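Local atomic coordinates of putative hemin storage protein (Bordetella bronchiseptica, PDB entry 6AU1), a protein that cleaves deacetylated poly-beta-1,6-N-acetylglucosamine, a biofilm polysaccharide, through the glycoside hydrolase domain that makes up this chain. Residues D34-L39 / W80-R85; G56-V61 / W93-T98; G183-I188 / P195-Q200; Y332-D337 / E347-V352. One frame throughout, in Å; residues are numbered along the deposited sequence.

Contact 1 (D34-L39 / W80-R85)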
loop_
_atom_site.group_PDB
_atom_site.type_symbol
_atom_site.label_atom_id
_atom_site.label_comp_id
_atom_site.label_asym_id
_atom_site.label_seq_id
_atom_site.Cartn_x
_atom_site.Cartn_y
_atom_site.Cartn_z
ATOM N N ASP A 34 -6.905 20.266 -10.531
ATOM C CA ASP A 34 -6.190 21.543 -10.558
ATOM C C ASP A 34 -4.886 21.497 -9.763
ATOM O O ASP A 34 -3.862 22.025 -10.206
ATOM C CB ASP A 34 -7.067 22.675 -10.026
ATOM C CG ASP A 34 -8.168 23.063 -10.992
ATOM O OD1 ASP A 34 -8.099 22.652 -12.170
ATOM O OD2 ASP A 34 -9.098 23.784 -10.574
ATOM N N ARG A 35 -4.932 20.887 -8.584
ATOM C CA ARG A 35 -3.746 20.781 -7.744
ATOM C C ARG A 35 -2.688 19.883 -8.373
ATOM O O ARG A 35 -1.499 20.194 -8.325
ATOM C CB ARG A 35 -4.113 20.247 -6.357
ATOM C CG ARG A 35 -4.753 21.277 -5.451
ATOM C CD ARG A 35 -5.349 20.605 -4.212
ATOM N NE ARG A 35 -4.352 19.914 -3.394
ATOM C CZ ARG A 35 -3.523 20.538 -2.559
ATOM N NH1 ARG A 35 -3.559 21.860 -2.449
ATOM N NH2 ARG A 35 -2.645 19.845 -1.839
ATOM N N MET A 36 -3.112 18.766 -8.956
ATOM C CA MET A 36 -2.143 17.859 -9.568
ATOM C C MET A 36 -1.535 18.445 -10.845
ATOM O O MET A 36 -0.356 18.224 -11.134
ATOM C CB MET A 36 -2.785 16.497 -9.838
ATOM C CG MET A 36 -3.204 15.745 -8.556
ATOM S SD MET A 36 -1.858 15.466 -7.370
ATOM C CE MET A 36 -2.076 16.816 -6.214
ATOM N N LYS A 37 -2.321 19.207 -11.604
ATOM C CA LYS A 37 -1.782 19.878 -12.782
ATOM C C LYS A 37 -0.698 20.860 -12.348
ATOM O O LYS A 37 0.356 20.964 -12.979
ATOM C CB LYS A 37 -2.903 20.587 -13.561
ATOM C CG LYS A 37 -2.454 21.362 -14.782
ATOM C CD LYS A 37 -3.642 21.734 -15.677
ATOM C CE LYS A 37 -4.784 22.351 -14.875
ATOM N NZ LYS A 37 -5.907 22.811 -15.751
ATOM N N ASP A 38 -0.946 21.536 -11.231
ATOM C CA ASP A 38 -0.038 22.549 -10.704
ATOM C C ASP A 38 1.236 21.936 -10.125
ATOM O O ASP A 38 2.345 22.427 -10.350
ATOM C CB ASP A 38 -0.766 23.371 -9.635
ATOM C CG ASP A 38 0.072 24.510 -9.095
ATOM O OD1 ASP A 38 0.969 24.992 -9.819
ATOM O OD2 ASP A 38 -0.178 24.932 -7.946
ATOM N N LEU A 39 1.063 20.855 -9.380
ATOM C CA LEU A 39 2.145 20.221 -8.649
ATOM C C LEU A 39 3.000 19.350 -9.567
ATOM O O LEU A 39 4.203 19.178 -9.335
ATOM C CB LEU A 39 1.570 19.393 -7.502
ATOM C CG LEU A 39 2.439 19.126 -6.286
ATOM C CD1 LEU A 39 2.851 20.432 -5.620
ATOM C CD2 LEU A 39 1.683 18.239 -5.309
ATOM N N TRP A 80 -8.719 8.575 -15.566
ATOM C CA TRP A 80 -8.638 9.188 -16.895
ATOM C C TRP A 80 -8.418 10.702 -16.807
ATOM O O TRP A 80 -7.663 11.276 -17.600
ATOM C CB TRP A 80 -9.908 8.894 -17.723
ATOM C CG TRP A 80 -9.832 7.613 -18.527
ATOM C CD1 TRP A 80 -10.704 6.552 -18.482
ATOM C CD2 TRP A 80 -8.816 7.254 -19.475
ATOM N NE1 TRP A 80 -10.298 5.568 -19.361
ATOM C CE2 TRP A 80 -9.142 5.974 -19.977
ATOM C CE3 TRP A 80 -7.671 7.897 -19.960
ATOM C CZ2 TRP A 80 -8.360 5.327 -20.933
ATOM C CZ3 TRP A 80 -6.897 7.250 -20.903
ATOM C CH2 TRP A 80 -7.247 5.980 -21.381
ATOM N N GLN A 81 -9.076 11.359 -15.857
ATOM C CA GLN A 81 -8.945 12.811 -15.780
ATOM C C GLN A 81 -7.567 13.211 -15.278
ATOM O O GLN A 81 -7.007 14.193 -15.757
ATOM C CB GLN A 81 -10.028 13.421 -14.898
ATOM C CG GLN A 81 -11.412 13.294 -15.512
ATOM C CD GLN A 81 -12.331 14.436 -15.144
ATOM O OE1 GLN A 81 -11.881 15.526 -14.793
ATOM N NE2 GLN A 81 -13.635 14.191 -15.224
ATOM N N LEU A 82 -7.034 12.468 -14.305
ATOM C CA LEU A 82 -5.653 12.690 -13.879
ATOM C C LEU A 82 -4.680 12.531 -15.047
ATOM O O LEU A 82 -3.802 13.380 -15.251
ATOM C CB LEU A 82 -5.278 11.730 -12.746
ATOM C CG LEU A 82 -5.814 12.133 -11.373
ATOM C CD1 LEU A 82 -5.568 11.007 -10.384
ATOM C CD2 LEU A 82 -5.151 13.424 -10.886
ATOM N N LYS A 83 -4.850 11.464 -15.828
ATOM C CA LYS A 83 -3.947 11.210 -16.951
ATOM C C LYS A 83 -4.035 12.292 -18.020
ATOM O O LYS A 83 -3.011 12.809 -18.479
ATOM C CB LYS A 83 -4.228 9.837 -17.579
ATOM C CG LYS A 83 -3.826 8.677 -16.667
ATOM C CD LYS A 83 -3.985 7.314 -17.339
ATOM C CE LYS A 83 -3.060 7.158 -18.545
ATOM N NZ LYS A 83 -1.616 7.340 -18.212
ATOM N N THR A 84 -5.254 12.638 -18.416
ATOM C CA THR A 84 -5.432 13.514 -19.563
ATOM C C THR A 84 -5.351 14.997 -19.219
ATOM O O THR A 84 -4.860 15.790 -20.026
ATOM C CB THR A 84 -6.776 13.238 -20.266
ATOM O OG1 THR A 84 -7.859 13.535 -19.376
ATOM C CG2 THR A 84 -6.850 11.782 -20.672
ATOM N N ARG A 85 -5.831 15.380 -18.040
ATOM C CA ARG A 85 -5.880 16.800 -17.682
ATOM C C ARG A 85 -4.660 17.241 -16.866
ATOM O O ARG A 85 -4.172 18.359 -17.036
ATOM C CB ARG A 85 -7.167 17.123 -16.913
ATOM C CG ARG A 85 -8.461 16.843 -17.689
ATOM C CD ARG A 85 -9.694 17.388 -16.972
ATOM N NE ARG A 85 -10.917 17.113 -17.730
ATOM C CZ ARG A 85 -12.116 17.616 -17.446
ATOM N NH1 ARG A 85 -12.274 18.432 -16.412
ATOM N NH2 ARG A 85 -13.161 17.304 -18.205
#
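Met-36 meets Leu-82 where helix 22-39 passes helix 75-86. These are neighbouring helices on the outside of a TIM barrel, each following a parallel strand. The tight part of the contact is this one buried apolar pair. Met-36 CG lies 3.8 Å from Leu-82 CD2, and the same methyl is 4.0 Å from Met-36 CB. The methionine therefore touches with the base of its chain. With CG anti to the carbonyl carbon (chi1 -65°) and a further bend at chi2, the chain starts toward Leu-82 and then turns away from it. Tyr-334 and Asp-337 pack against Met-36 as well. Leu-82 also rests on Ile-33, one turn earlier in helix 22-39.

The other half of the contact is looser and faces solvent. Lys-37 and Arg-85 are both exposed, yet their CA atoms come within 7.1 Å. It is the aliphatic part of Lys-37 that touches. Its CD sits 3.7 Å from Arg-85 O, a carbonyl in the wider pi-type turn of residues 82-85. The lysine chain bends at chi3, and beyond CD it leads away from this oxygen, so the ammonium group does not bond to it. The guanidinium of Arg-85 leads away from helix 22-39, and Gln-81 OE1 stands 3.2 Å above one of its faces, toward the rim.

No hydrogen bond or salt bridge joins the two segments. The charged ends at the outer margin contribute little direct pairing here, so the attraction between the segments probably comes mainly from van der Waals packing and burial of the Met-36 and Leu-82 side chains.

Contact 2 (G56-V61 / W93-T98); sequences GDITEV and WLPVLT
Ile-58 packs on Thr-98 and Pro-95 in the loops that follow two adjacent strands of the TIM barrel, 43-47 and 89-94. These loops lie at the C-terminal ends of the strands, the side on which TIM-barrel enzymes carry their active sites. The Ile-58 side chain points at the other loop from its first atom. CB is 3.4 Å from Thr-98 O. CG1, anti to the carbonyl carbon (chi1 -49°), stays beside that oxygen at 3.5 Å. It also lies 3.7 Å from Thr-98 OG1, and its looser apolar neighbour is Pro-95 CG at 4.3 Å. The branch methyl CG2 only skirts Thr-98 O. At the tip, CD1 bends back to its own loop and lies 3.6 Å from Gly-56 O.

Outside bonds hold the two loops in place. Asp-162 accepts from the backbone N of Val-96, Leu-97 and Thr-98, and Ile-58 shares a backbone hydrogen bond with Ser-100. No direct hydrogen bond joins the two segments. Gly-56 O and Thr-98 OG1 are instead bridged by one water, which donates to Gly-56 O at 2.8 Å and lies 2.7 Å from Thr-98 OG1.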
loop_
_atom_site.group_PDB
_atom_site.type_symbol
_atom_site.label_atom_id
_atom_site.label_comp_id
_atom_site.label_asym_id
_atom_site.label_seq_id
_atom_site.Cartn_x
_atom_site.Cartn_y
_atom_site.Cartn_z
ATOM N N GLY A 56 -10.123 -0.387 7.838
ATOM C CA GLY A 56 -9.568 -1.377 6.931
ATOM C C GLY A 56 -10.477 -2.550 6.593
ATOM O O GLY A 56 -10.040 -3.537 6.001
ATOM N N ASP A 57 -11.743 -2.442 6.982
ATOM C CA ASP A 57 -12.744 -3.445 6.655
ATOM C C ASP A 57 -13.360 -3.044 5.320
ATOM O O ASP A 57 -14.236 -2.173 5.264
ATOM C CB ASP A 57 -13.778 -3.517 7.782
ATOM C CG ASP A 57 -14.959 -4.446 7.486
ATOM O OD1 ASP A 57 -14.889 -5.338 6.619
ATOM O OD2 ASP A 57 -15.972 -4.283 8.184
ATOM N N ILE A 58 -12.878 -3.665 4.250
ATOM C CA ILE A 58 -13.182 -3.178 2.898
ATOM C C ILE A 58 -14.345 -3.984 2.323
ATOM O O ILE A 58 -14.159 -5.087 1.807
ATOM C CB ILE A 58 -11.949 -3.268 1.952
ATOM C CG1 ILE A 58 -10.682 -2.679 2.593
ATOM C CG2 ILE A 58 -12.254 -2.591 0.579
ATOM C CD1 ILE A 58 -10.856 -1.296 3.236
ATOM N N THR A 59 -15.547 -3.428 2.422
ATOM C CA THR A 59 -16.736 -4.097 1.894
ATOM C C THR A 59 -17.115 -3.601 0.498
ATOM O O THR A 59 -17.925 -4.232 -0.177
ATOM C CB THR A 59 -17.955 -3.894 2.807
ATOM O OG1 THR A 59 -18.152 -2.489 3.029
ATOM C CG2 THR A 59 -17.761 -4.612 4.162
ATOM N N GLU A 60 -16.560 -2.464 0.086
ATOM C CA GLU A 60 -16.941 -1.838 -1.185
ATOM C C GLU A 60 -15.718 -1.299 -1.906
ATOM O O GLU A 60 -14.724 -0.942 -1.264
ATOM C CB GLU A 60 -17.937 -0.701 -0.956
ATOM C CG GLU A 60 -19.234 -1.127 -0.285
ATOM C CD GLU A 60 -20.223 0.017 -0.174
ATOM O OE1 GLU A 60 -19.788 1.168 0.031
ATOM O OE2 GLU A 60 -21.436 -0.239 -0.284
ATOM N N VAL A 61 -15.786 -1.239 -3.238
ATOM C CA VAL A 61 -14.696 -0.647 -4.010
ATOM C C VAL A 61 -15.250 0.387 -4.987
ATOM O O VAL A 61 -16.451 0.654 -5.004
ATOM C CB VAL A 61 -13.876 -1.707 -4.775
ATOM C CG1 VAL A 61 -13.074 -2.581 -3.805
ATOM C CG2 VAL A 61 -14.799 -2.573 -5.639
ATOM N N TRP A 93 -4.205 1.769 -6.461
ATOM C CA TRP A 93 -3.853 1.381 -5.098
ATOM C C TRP A 93 -4.966 0.462 -4.575
ATOM O O TRP A 93 -6.120 0.884 -4.449
ATOM C CB TRP A 93 -3.671 2.650 -4.251
ATOM C CG TRP A 93 -3.631 2.493 -2.771
ATOM C CD1 TRP A 93 -3.157 1.423 -2.052
ATOM C CD2 TRP A 93 -4.094 3.449 -1.817
ATOM N NE1 TRP A 93 -3.297 1.671 -0.705
ATOM C CE2 TRP A 93 -3.875 2.902 -0.535
ATOM C CE3 TRP A 93 -4.675 4.724 -1.922
ATOM C CZ2 TRP A 93 -4.223 3.579 0.640
ATOM C CZ3 TRP A 93 -5.031 5.393 -0.748
ATOM C CH2 TRP A 93 -4.790 4.818 0.514
ATOM N N LEU A 94 -4.634 -0.803 -4.319
ATOM C CA LEU A 94 -5.643 -1.801 -3.954
ATOM C C LEU A 94 -5.094 -2.690 -2.838
ATOM O O LEU A 94 -3.894 -2.906 -2.778
ATOM C CB LEU A 94 -6.008 -2.641 -5.189
ATOM C CG LEU A 94 -7.344 -3.370 -5.322
ATOM C CD1 LEU A 94 -8.526 -2.406 -5.168
ATOM C CD2 LEU A 94 -7.400 -4.124 -6.655
ATOM N N PRO A 95 -5.972 -3.213 -1.974
ATOM C CA PRO A 95 -5.515 -4.186 -0.974
ATOM C C PRO A 95 -4.983 -5.444 -1.633
ATOM O O PRO A 95 -5.362 -5.781 -2.750
ATOM C CB PRO A 95 -6.787 -4.505 -0.177
ATOM C CG PRO A 95 -7.715 -3.344 -0.433
ATOM C CD PRO A 95 -7.415 -2.949 -1.862
ATOM N N VAL A 96 -4.107 -6.143 -0.927
ATOM C CA VAL A 96 -3.637 -7.435 -1.372
ATOM C C VAL A 96 -4.566 -8.534 -0.849
ATOM O O VAL A 96 -4.834 -9.521 -1.543
ATOM C CB VAL A 96 -2.197 -7.682 -0.891
ATOM C CG1 VAL A 96 -1.685 -9.043 -1.395
ATOM C CG2 VAL A 96 -1.271 -6.540 -1.365
ATOM N N LEU A 97 -5.029 -8.366 0.391
ATOM C CA LEU A 97 -5.766 -9.413 1.110
ATOM C C LEU A 97 -7.121 -8.983 1.667
ATOM O O LEU A 97 -8.040 -9.810 1.760
ATOM C CB LEU A 97 -4.935 -9.932 2.291
ATOM C CG LEU A 97 -3.539 -10.471 1.999
ATOM C CD1 LEU A 97 -2.939 -10.915 3.328
ATOM C CD2 LEU A 97 -3.599 -11.618 0.993
ATOM N N THR A 98 -7.252 -7.718 2.075
ATOM C CA THR A 98 -8.464 -7.302 2.799
ATOM C C THR A 98 -9.628 -6.977 1.861
ATOM O O THR A 98 -9.758 -5.849 1.381
ATOM C CB THR A 98 -8.227 -6.070 3.707
ATOM O OG1 THR A 98 -7.789 -4.948 2.920
ATOM C CG2 THR A 98 -7.202 -6.374 4.798
HETATM O O HOH W 1 -7.619 -2.986 4.760
#

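Contact 3 (G183-I188 / P195-Q200); sequences GLPPDI and PKLAQQ
A tight corner between helices begins at Gly-183, whose positive phi completes a Schellman motif at the end of helix 173-181. The next two residues, Leu-184 and Pro-185, pack on Leu-197 and Gln-200 in the first turns of helix 195-223.

Leu-184 carries most of the contact through one methyl. Its CD2 is 3.9 Å from Leu-197 CD2, and the two leucines lie alongside each other, running in opposite directions. Leu-197 CG lies anti to the carbonyl carbon (chi1 -60°), which sets its two methyls out toward the loop. The other methyl of Leu-197 serves the proline: CD1 is 4.0 Å from Pro-185 CD, and the ring crosses the leucine at a slant. Leu-197 is thus forked between the two residues, one methyl for each. Gln-200, one turn on, lies on the exposed margin. Its extended chain brings OE1 to 3.9 Å from Leu-184 CD2, a plain van der Waals touch. No hydrogen bond spans the segments.

The loop then tightens in an inverse gamma turn centred on Pro-186, and Asp-187 N-caps the next helix, with OD1 bonded to Ala-190 N. That short helix, 188-193, fills the gap in sequence. Its Ile-191 packs against both Leu-184 and Pro-185, while Trp-201 of helix 195-223 touches Leu-184. Helix 173-181 packs on the loop through Leu-176 and Gln-180, which touch Pro-186, and the long helix 195-223 runs on toward strand 230-235.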
loop_
_atom_site.group_PDB
_atom_site.type_symbol
_atom_site.label_atom_id
_atom_site.label_comp_id
_atom_site.label_asym_id
_atom_site.label_seq_id
_atom_site.Cartn_x
_atom_site.Cartn_y
_atom_site.Cartn_z
ATOM N N GLY A 183 8.861 -27.906 3.867
ATOM C CA GLY A 183 9.732 -28.718 4.696
ATOM C C GLY A 183 9.682 -28.366 6.173
ATOM O O GLY A 183 10.552 -28.776 6.943
ATOM N N LEU A 184 8.666 -27.607 6.570
ATOM C CA LEU A 184 8.457 -27.248 7.968
ATOM C C LEU A 184 7.373 -28.127 8.594
ATOM O O LEU A 184 6.504 -28.643 7.894
ATOM C CB LEU A 184 8.066 -25.768 8.086
ATOM C CG LEU A 184 9.091 -24.728 7.624
ATOM C CD1 LEU A 184 8.478 -23.314 7.596
ATOM C CD2 LEU A 184 10.336 -24.767 8.518
ATOM N N PRO A 185 7.417 -28.306 9.920
ATOM C CA PRO A 185 6.290 -29.008 10.543
ATOM C C PRO A 185 5.038 -28.143 10.485
ATOM O O PRO A 185 5.151 -26.928 10.658
ATOM C CB PRO A 185 6.756 -29.216 11.986
ATOM C CG PRO A 185 7.732 -28.118 12.227
ATOM C CD PRO A 185 8.423 -27.874 10.906
ATOM N N PRO A 186 3.862 -28.750 10.236
ATOM C CA PRO A 186 2.596 -28.007 10.160
ATOM C C PRO A 186 2.104 -27.623 11.557
ATOM O O PRO A 186 1.001 -27.980 11.978
ATOM C CB PRO A 186 1.650 -29.001 9.485
ATOM C CG PRO A 186 2.161 -30.337 9.952
ATOM C CD PRO A 186 3.665 -30.200 10.063
ATOM N N ASP A 187 2.941 -26.876 12.266
ATOM C CA ASP A 187 2.791 -26.671 13.696
ATOM C C ASP A 187 3.534 -25.398 14.047
ATOM O O ASP A 187 4.758 -25.401 14.152
ATOM C CB ASP A 187 3.350 -27.882 14.453
ATOM C CG ASP A 187 3.239 -27.762 15.969
ATOM O OD1 ASP A 187 3.036 -26.657 16.502
ATOM O OD2 ASP A 187 3.380 -28.809 16.639
ATOM N N ILE A 188 2.804 -24.303 14.207
ATOM C CA ILE A 188 3.454 -23.019 14.429
ATOM C C ILE A 188 4.199 -22.977 15.769
ATOM O O ILE A 188 5.267 -22.373 15.867
ATOM C CB ILE A 188 2.430 -21.883 14.309
ATOM C CG1 ILE A 188 2.078 -21.720 12.824
ATOM C CG2 ILE A 188 2.990 -20.568 14.859
ATOM C CD1 ILE A 188 0.976 -20.740 12.545
ATOM N N PRO A 195 14.845 -21.561 16.508
ATOM C CA PRO A 195 15.268 -20.315 15.857
ATOM C C PRO A 195 15.571 -20.492 14.373
ATOM O O PRO A 195 15.313 -19.575 13.594
ATOM C CB PRO A 195 16.539 -19.930 16.623
ATOM C CG PRO A 195 16.437 -20.634 17.920
ATOM C CD PRO A 195 15.702 -21.905 17.652
ATOM N N LYS A 196 16.105 -21.647 13.984
ATOM C CA LYS A 196 16.410 -21.875 12.573
ATOM C C LYS A 196 15.121 -22.030 11.764
ATOM O O LYS A 196 14.958 -21.395 10.721
ATOM C CB LYS A 196 17.301 -23.102 12.396
ATOM C CG LYS A 196 17.737 -23.317 10.960
ATOM C CD LYS A 196 18.784 -24.419 10.841
ATOM C CE LYS A 196 19.266 -24.570 9.401
ATOM N NZ LYS A 196 20.356 -25.575 9.265
ATOM N N LEU A 197 14.204 -22.862 12.249
ATOM C CA LEU A 197 12.896 -23.003 11.600
ATOM C C LEU A 197 12.138 -21.677 11.570
ATOM O O LEU A 197 11.485 -21.349 10.571
ATOM C CB LEU A 197 12.045 -24.053 12.308
ATOM C CG LEU A 197 12.594 -25.481 12.377
ATOM C CD1 LEU A 197 11.548 -26.424 12.941
ATOM C CD2 LEU A 197 13.066 -25.945 11.006
ATOM N N ALA A 198 12.220 -20.915 12.661
ATOM C CA ALA A 198 11.469 -19.664 12.761
ATOM C C ALA A 198 11.934 -18.670 11.704
ATOM O O ALA A 198 11.120 -17.969 11.084
ATOM C CB ALA A 198 11.608 -19.058 14.152
ATOM N N GLN A 199 13.247 -18.614 11.506
ATOM C CA GLN A 199 13.847 -17.763 10.478
ATOM C C GLN A 199 13.413 -18.185 9.074
ATOM O O GLN A 199 13.068 -17.345 8.239
ATOM C CB GLN A 199 15.379 -17.796 10.593
ATOM C CG GLN A 199 16.124 -17.393 9.331
ATOM C CD GLN A 199 16.038 -15.908 9.046
ATOM O OE1 GLN A 199 15.654 -15.120 9.911
ATOM N NE2 GLN A 199 16.394 -15.516 7.825
ATOM N N GLN A 200 13.429 -19.487 8.813
ATOM C CA GLN A 200 13.039 -20.007 7.504
ATOM C C GLN A 200 11.577 -19.722 7.226
ATOM O O GLN A 200 11.188 -19.389 6.098
ATOM C CB GLN A 200 13.303 -21.513 7.427
ATOM C CG GLN A 200 14.778 -21.863 7.394
ATOM C CD GLN A 200 15.013 -23.348 7.564
ATOM O OE1 GLN A 200 14.073 -24.111 7.794
ATOM N NE2 GLN A 200 16.265 -23.768 7.445
#

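Contact 4 (Y332-D337 / E347-V352)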
loop_
_atom_site.group_PDB
_atom_site.type_symbol
_atom_site.label_atom_id
_atom_site.label_comp_id
_atom_site.label_asym_id
_atom_site.label_seq_id
_atom_site.Cartn_x
_atom_site.Cartn_y
_atom_site.Cartn_z
ATOM N N TYR A 332 10.507 10.528 -3.469
ATOM C CA TYR A 332 9.673 10.734 -2.291
ATOM C C TYR A 332 8.303 11.223 -2.710
ATOM O O TYR A 332 8.035 11.402 -3.894
ATOM C CB TYR A 332 10.327 11.714 -1.295
ATOM C CG TYR A 332 10.810 13.013 -1.903
ATOM C CD1 TYR A 332 9.920 14.039 -2.199
ATOM C CD2 TYR A 332 12.161 13.214 -2.166
ATOM C CE1 TYR A 332 10.366 15.229 -2.763
ATOM C CE2 TYR A 332 12.616 14.406 -2.726
ATOM C CZ TYR A 332 11.703 15.402 -3.020
ATOM O OH TYR A 332 12.139 16.577 -3.574
ATOM N N GLY A 333 7.437 11.418 -1.731
ATOM C CA GLY A 333 6.078 11.844 -2.015
ATOM C C GLY A 333 5.321 11.999 -0.720
ATOM O O GLY A 333 5.922 11.968 0.361
ATOM N N TYR A 334 4.007 12.171 -0.804
ATOM C CA TYR A 334 3.249 12.324 0.427
ATOM C C TYR A 334 1.850 11.733 0.302
ATOM O O TYR A 334 1.308 11.560 -0.795
ATOM C CB TYR A 334 3.163 13.803 0.850
ATOM C CG TYR A 334 2.337 14.662 -0.083
ATOM C CD1 TYR A 334 0.948 14.733 0.047
ATOM C CD2 TYR A 334 2.939 15.408 -1.090
ATOM C CE1 TYR A 334 0.187 15.510 -0.815
ATOM C CE2 TYR A 334 2.188 16.189 -1.956
ATOM C CZ TYR A 334 0.812 16.242 -1.810
ATOM O OH TYR A 334 0.051 17.010 -2.665
ATOM N N TYR A 335 1.292 11.437 1.472
ATOM C CA TYR A 335 -0.063 10.932 1.632
ATOM C C TYR A 335 -0.627 11.601 2.882
ATOM O O TYR A 335 0.064 11.666 3.892
ATOM C CB TYR A 335 -0.065 9.401 1.786
ATOM C CG TYR A 335 -1.430 8.830 2.094
ATOM C CD1 TYR A 335 -2.489 9.007 1.212
ATOM C CD2 TYR A 335 -1.661 8.102 3.260
ATOM C CE1 TYR A 335 -3.756 8.477 1.493
ATOM C CE2 TYR A 335 -2.915 7.571 3.547
ATOM C CZ TYR A 335 -3.961 7.767 2.658
ATOM O OH TYR A 335 -5.211 7.244 2.947
ATOM N N PRO A 336 -1.871 12.120 2.831
ATOM C CA PRO A 336 -2.844 12.227 1.746
ATOM C C PRO A 336 -2.870 13.624 1.140
ATOM O O PRO A 336 -2.343 14.568 1.732
ATOM C CB PRO A 336 -4.166 11.938 2.463
ATOM C CG PRO A 336 -3.961 12.663 3.806
ATOM C CD PRO A 336 -2.450 12.592 4.105
ATOM N N ASP A 337 -3.485 13.761 -0.022
ATOM C CA ASP A 337 -3.741 15.094 -0.544
ATOM C C ASP A 337 -5.122 15.547 -0.088
ATOM O O ASP A 337 -6.142 14.939 -0.443
ATOM C CB ASP A 337 -3.635 15.123 -2.062
ATOM C CG ASP A 337 -3.536 16.536 -2.593
ATOM O OD1 ASP A 337 -2.489 17.164 -2.354
ATOM O OD2 ASP A 337 -4.515 17.025 -3.191
ATOM N N GLU A 347 1.580 25.784 -3.478
ATOM C CA GLU A 347 2.543 26.835 -3.764
ATOM C C GLU A 347 3.861 26.597 -3.034
ATOM O O GLU A 347 4.936 26.812 -3.592
ATOM C CB GLU A 347 1.973 28.207 -3.383
ATOM N N ALA A 348 3.773 26.143 -1.789
ATOM C CA ALA A 348 4.960 25.972 -0.969
ATOM C C ALA A 348 5.749 24.724 -1.353
ATOM O O ALA A 348 6.969 24.701 -1.221
ATOM C CB ALA A 348 4.578 25.921 0.494
ATOM N N LEU A 349 5.050 23.690 -1.822
ATOM C CA LEU A 349 5.679 22.405 -2.133
ATOM C C LEU A 349 6.089 22.241 -3.583
ATOM O O LEU A 349 6.806 21.299 -3.911
ATOM C CB LEU A 349 4.745 21.246 -1.789
ATOM C CG LEU A 349 4.668 20.657 -0.393
ATOM C CD1 LEU A 349 4.041 19.264 -0.481
ATOM C CD2 LEU A 349 6.028 20.605 0.282
ATOM N N ARG A 350 5.607 23.124 -4.454
ATOM C CA ARG A 350 5.866 23.002 -5.884
ATOM C C ARG A 350 7.346 22.789 -6.202
ATOM O O ARG A 350 7.689 21.902 -6.990
ATOM C CB ARG A 350 5.351 24.237 -6.628
ATOM C CG ARG A 350 5.308 24.066 -8.135
ATOM C CD ARG A 350 4.712 25.285 -8.826
ATOM N NE ARG A 350 3.423 25.667 -8.253
ATOM C CZ ARG A 350 3.202 26.804 -7.598
ATOM N NH1 ARG A 350 1.995 27.068 -7.111
ATOM N NH2 ARG A 350 4.184 27.683 -7.433
ATOM N N ASP A 351 8.230 23.568 -5.582
ATOM C CA ASP A 351 9.627 23.516 -5.996
ATOM C C ASP A 351 10.296 22.193 -5.620
ATOM O O ASP A 351 11.198 21.744 -6.327
ATOM C CB ASP A 351 10.435 24.710 -5.443
ATOM C CG ASP A 351 10.366 24.850 -3.925
ATOM O OD1 ASP A 351 9.776 23.993 -3.234
ATOM O OD2 ASP A 351 10.933 25.853 -3.423
ATOM N N VAL A 352 9.861 21.558 -4.536
ATOM C CA VAL A 352 10.476 20.286 -4.163
ATOM C C VAL A 352 9.736 19.071 -4.737
ATOM O O VAL A 352 10.272 17.967 -4.739
ATOM C CB VAL A 352 10.593 20.125 -2.631
ATOM C CG1 VAL A 352 11.708 21.014 -2.096
ATOM C CG2 VAL A 352 9.265 20.414 -1.941
#
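Tyr-332, at the start of strand 332-335, reaches Val-352 with its hydroxyl. With chi1 at 50° its ring extends toward helix 346-353, and OH donates to Val-352 O over 2.6 Å. The donor lies in the carbonyl plane, on a lone pair, with a C=O...O angle of 142°. The carbonyl meets the ring at its edge, so CE1 is also only 3.4 Å from Val-352 O. Arg-325 NH1 hydrogen-bonds to the same hydroxyl, which probably helps fix the ring.

Gly-333 follows, and Tyr-334 again points at the helix. Its CE2 is 3.9 Å from Leu-349 CD1, and CD2 of the ring is slightly farther from that methyl. The hydroxyl of Tyr-334 is used within its own segment. It donates to Asp-337 OD1 over 2.6 Å, on the anti side and 30° out of the carboxylate plane.

Tyr-335 turns to the other side of the strand, where Trp-93 meets it edge-to-face and Asp-13 hydrogen-bonds its OH. Pro-336, after a cis peptide bond, places its O in the plane of the Tyr-334 ring, at the edge. Asp-337 OD1 then takes a second partner, Arg-35, in a salt bridge.

Strand 332-335 pairs in parallel with strands 8-12 and 297-305. It closes the barrel, and the packing of helix 346-353 on its outer side is the strand-to-helix layering of a TIM barrel.

From the N terminus, helix 22-39 opens contact 1, and the loop after strand 43-47 opens contact 2. Helix 75-86 then closes contact 1, and the end of strand 89-94 closes contact 2, so these two cross. Contact 3 follows in series. It closes a short loop on the far side of the chain's centre, about 49 Å from contact 1 between centres. Contact 4 closes the last loop and ties the final barrel strand to the C-terminal helix. No contact nests in another. Contacts 1 and 4 touch, with Asp-38 bridged to Arg-350, joining helix 22-39 to strand 332-335 and helix 346-353. Contacts 2 and 4 reach the same sheet.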